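Local coordinates for protein methanogen homoaconitase large subunit (Methanocaldococcus jannaschii, PDB 4KP2) that supplies the iron-sulfur cluster-binding large subunit of a hydro-lyase that converts (R)-homocitrate to homoisocitrate through cis-homoaconitate, at residues M208-G213 and N230-M235. Numbering follows the deposited sequence.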
ATOM      1  N   MET A 208      36.232   1.434  -6.783  1.00 53.82           N
ATOM      2  CA  MET A 208      36.723   2.604  -6.062  1.00 54.02           C
ATOM      3  C   MET A 208      35.689   3.152  -5.086  1.00 49.54           C
ATOM      4  O   MET A 208      34.503   2.836  -5.180  1.00 45.27           O
ATOM      5  CB  MET A 208      37.144   3.698  -7.045  1.00 55.47           C
ATOM      6  CG  MET A 208      38.292   3.308  -7.961  1.00 56.95           C
ATOM      7  SD  MET A 208      38.682   4.596  -9.156  1.00 76.29           S
ATOM      8  CE  MET A 208      39.013   5.974  -8.062  1.00 61.97           C
ATOM      9  N   ALA A 209      36.151   3.978  -4.153  1.00 51.62           N
ATOM     10  CA  ALA A 209      35.279   4.574  -3.150  1.00 48.87           C
ATOM     11  C   ALA A 209      35.060   6.057  -3.423  1.00 50.87           C
ATOM     12  O   ALA A 209      35.949   6.742  -3.928  1.00 48.16           O
ATOM     13  CB  ALA A 209      35.857   4.371  -1.759  1.00 48.20           C
ATOM     14  N   ILE A 210      33.874   6.549  -3.081  1.00 55.50           N
ATOM     15  CA  ILE A 210      33.538   7.951  -3.290  1.00 48.99           C
ATOM     16  C   ILE A 210      33.676   8.739  -1.994  1.00 50.43           C
ATOM     17  O   ILE A 210      33.102   8.371  -0.970  1.00 51.93           O
ATOM     18  CB  ILE A 210      32.098   8.118  -3.805  1.00 49.22           C
ATOM     19  CG1 ILE A 210      31.800   7.113  -4.920  1.00 49.44           C
ATOM     20  CG2 ILE A 210      31.871   9.541  -4.284  1.00 49.32           C
ATOM     21  CD1 ILE A 210      32.482   7.433  -6.226  1.00 57.34           C
ATOM     22  N   GLU A 211      34.438   9.826  -2.040  1.00 46.99           N
ATOM     23  CA  GLU A 211      34.613  10.678  -0.871  1.00 46.35           C
ATOM     24  C   GLU A 211      34.095  12.086  -1.136  1.00 52.67           C
ATOM     25  O   GLU A 211      34.737  12.874  -1.831  1.00 53.56           O
ATOM     26  CB  GLU A 211      36.084  10.729  -0.454  1.00 50.94           C
ATOM     27  CG  GLU A 211      36.357  11.610   0.752  1.00 57.67           C
ATOM     28  CD  GLU A 211      37.794  11.523   1.228  1.00 52.74           C
ATOM     29  OE1 GLU A 211      38.466  10.520   0.908  1.00 46.44           O
ATOM     30  OE2 GLU A 211      38.251  12.458   1.918  1.00 46.07           O
ATOM     31  N   TYR A 212      32.928  12.395  -0.580  1.00 46.93           N
ATOM     32  CA  TYR A 212      32.331  13.713  -0.755  1.00 51.28           C
ATOM     33  C   TYR A 212      32.885  14.711   0.254  1.00 53.46           C
ATOM     34  O   TYR A 212      33.037  14.399   1.436  1.00 47.97           O
ATOM     35  CB  TYR A 212      30.809  13.640  -0.624  1.00 48.20           C
ATOM     36  CG  TYR A 212      30.135  12.758  -1.650  1.00 48.89           C
ATOM     37  CD1 TYR A 212      29.875  13.225  -2.933  1.00 46.59           C
ATOM     38  CD2 TYR A 212      29.748  11.463  -1.332  1.00 50.86           C
ATOM     39  CE1 TYR A 212      29.255  12.424  -3.873  1.00 42.72           C
ATOM     40  CE2 TYR A 212      29.128  10.655  -2.263  1.00 51.94           C
ATOM     41  CZ  TYR A 212      28.883  11.139  -3.531  1.00 52.29           C
ATOM     42  OH  TYR A 212      28.265  10.331  -4.457  1.00 50.91           O
ATOM     43  N   GLY A 213      33.181  15.914  -0.223  1.00 55.59           N
ATOM     44  CA  GLY A 213      33.676  16.975   0.632  1.00 59.48           C
ATOM     45  C   GLY A 213      33.311  18.336   0.076  1.00 59.37           C
ATOM     46  O   GLY A 213      32.628  18.436  -0.942  1.00 64.15           O
ATOM     47  N   ASN A 230      24.113   7.288  -1.269  1.00 49.02           N
ATOM     48  CA  ASN A 230      23.199   6.268  -1.771  1.00 46.17           C
ATOM     49  C   ASN A 230      23.426   5.965  -3.248  1.00 42.96           C
ATOM     50  O   ASN A 230      23.302   4.818  -3.683  1.00 47.33           O
ATOM     51  CB  ASN A 230      21.746   6.690  -1.548  1.00 51.86           C
ATOM     52  CG  ASN A 230      20.755   5.628  -1.983  1.00 50.19           C
ATOM     53  OD1 ASN A 230      20.418   5.521  -3.163  1.00 50.41           O
ATOM     54  ND2 ASN A 230      20.281   4.837  -1.030  1.00 47.49           N
ATOM     55  N   MET A 231      23.763   6.998  -4.013  1.00 46.78           N
ATOM     56  CA  MET A 231      23.926   6.864  -5.454  1.00 53.28           C
ATOM     57  C   MET A 231      25.377   6.584  -5.829  1.00 54.29           C
ATOM     58  O   MET A 231      25.816   6.916  -6.929  1.00 59.80           O
ATOM     59  CB  MET A 231      23.452   8.134  -6.159  1.00 50.08           C
ATOM     60  CG  MET A 231      22.084   8.622  -5.717  1.00 50.33           C
ATOM     61  SD  MET A 231      20.812   8.329  -6.957  1.00 65.48           S
ATOM     62  CE  MET A 231      21.519   9.177  -8.367  1.00 52.02           C
ATOM     63  N   ALA A 232      26.119   5.973  -4.911  1.00 48.21           N
ATOM     64  CA  ALA A 232      27.522   5.661  -5.153  1.00 55.85           C
ATOM     65  C   ALA A 232      27.669   4.473  -6.100  1.00 57.00           C
ATOM     66  O   ALA A 232      28.529   4.473  -6.981  1.00 57.85           O
ATOM     67  CB  ALA A 232      28.240   5.390  -3.841  1.00 44.32           C
ATOM     68  N   ILE A 233      26.823   3.466  -5.912  1.00 55.63           N
ATOM     69  CA  ILE A 233      26.858   2.262  -6.735  1.00 61.04           C
ATOM     70  C   ILE A 233      26.420   2.560  -8.171  1.00 59.54           C
ATOM     71  O   ILE A 233      26.827   1.878  -9.112  1.00 53.54           O
ATOM     72  CB  ILE A 233      25.979   1.142  -6.127  1.00 61.17           C
ATOM     73  CG1 ILE A 233      26.123  -0.160  -6.919  1.00 52.34           C
ATOM     74  CG2 ILE A 233      24.522   1.575  -6.057  1.00 50.80           C
ATOM     75  CD1 ILE A 233      27.545  -0.663  -7.002  1.00 65.05           C
ATOM     76  N   GLU A 234      25.605   3.598  -8.334  1.00 59.15           N
ATOM     77  CA  GLU A 234      25.102   3.979  -9.648  1.00 52.72           C
ATOM     78  C   GLU A 234      26.216   4.526 -10.534  1.00 58.34           C
ATOM     79  O   GLU A 234      26.068   4.616 -11.751  1.00 62.20           O
ATOM     80  CB  GLU A 234      23.980   5.010  -9.513  1.00 49.33           C
ATOM     81  CG  GLU A 234      22.866   4.588  -8.567  1.00 50.85           C
ATOM     82  CD  GLU A 234      22.157   3.326  -9.021  1.00 56.96           C
ATOM     83  OE1 GLU A 234      22.097   3.078 -10.244  1.00 57.94           O
ATOM     84  OE2 GLU A 234      21.658   2.580  -8.153  1.00 59.91           O
ATOM     85  N   MET A 235      27.330   4.892  -9.910  1.00 56.21           N
ATOM     86  CA  MET A 235      28.506   5.352 -10.636  1.00 57.78           C
ATOM     87  C   MET A 235      29.554   4.249 -10.704  1.00 60.30           C
ATOM     88  O   MET A 235      30.680   4.472 -11.149  1.00 62.57           O
ATOM     89  CB  MET A 235      29.095   6.595  -9.968  1.00 55.64           C
ATOM     90  CG  MET A 235      28.202   7.817 -10.062  1.00 61.79           C
ATOM     91  SD  MET A 235      28.816   9.211  -9.098  1.00 58.91           S
ATOM     92  CE  MET A 235      28.667   8.561  -7.438  1.00 60.03           C
TER
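The hydroxyl of Y212 meets the methyl end of M235, with Y212 OH 3.5 Å from M235 CE, and the same oxygen makes a weak hydrogen bond to the carbonyl O of L228 in helix 222-230. Y212 and M235 reach for one another from opposite directions, the phenol from strand 208-213 and the thioether from the 3-10 segment 233-235. M235 is extended through chi2, then bends at chi3 (-66°), which brings CE close to both the Y212 hydroxyl and I210. There CE also lies 4.2 Å from I210 CD1, the two side chains running at a slant to each other. I210 works with both branches: CG1, beside the backbone N (chi1 -45°), packs against A232 CB at 4.1 Å, whereas CG2, left anti to that N, sits 3.4 Å above one face of the Y212 ring, displaced toward its rim. I210 thus touches the ring with one branch and the loop with the other. A backbone hydrogen bond from M235 N to A232 O (3.2 Å), three residues back, closes the turn 232-235, in which A232 and M235 both touch I210. Beyond the pair, M235 also packs on C197 and I200 of helix 189-200, and I210 on I176 of strand 167-180. All four touching residues are buried, and the contact is essentially apolar. It closes a beta-alpha-beta crossover of the mixed sheet: strand 208-213 leads through two helices into this loop and back to the parallel neighbour 239-242, in an aconitase-family chain whose predicted cluster ligand C323 has its side chain about 11 Å from that of A232.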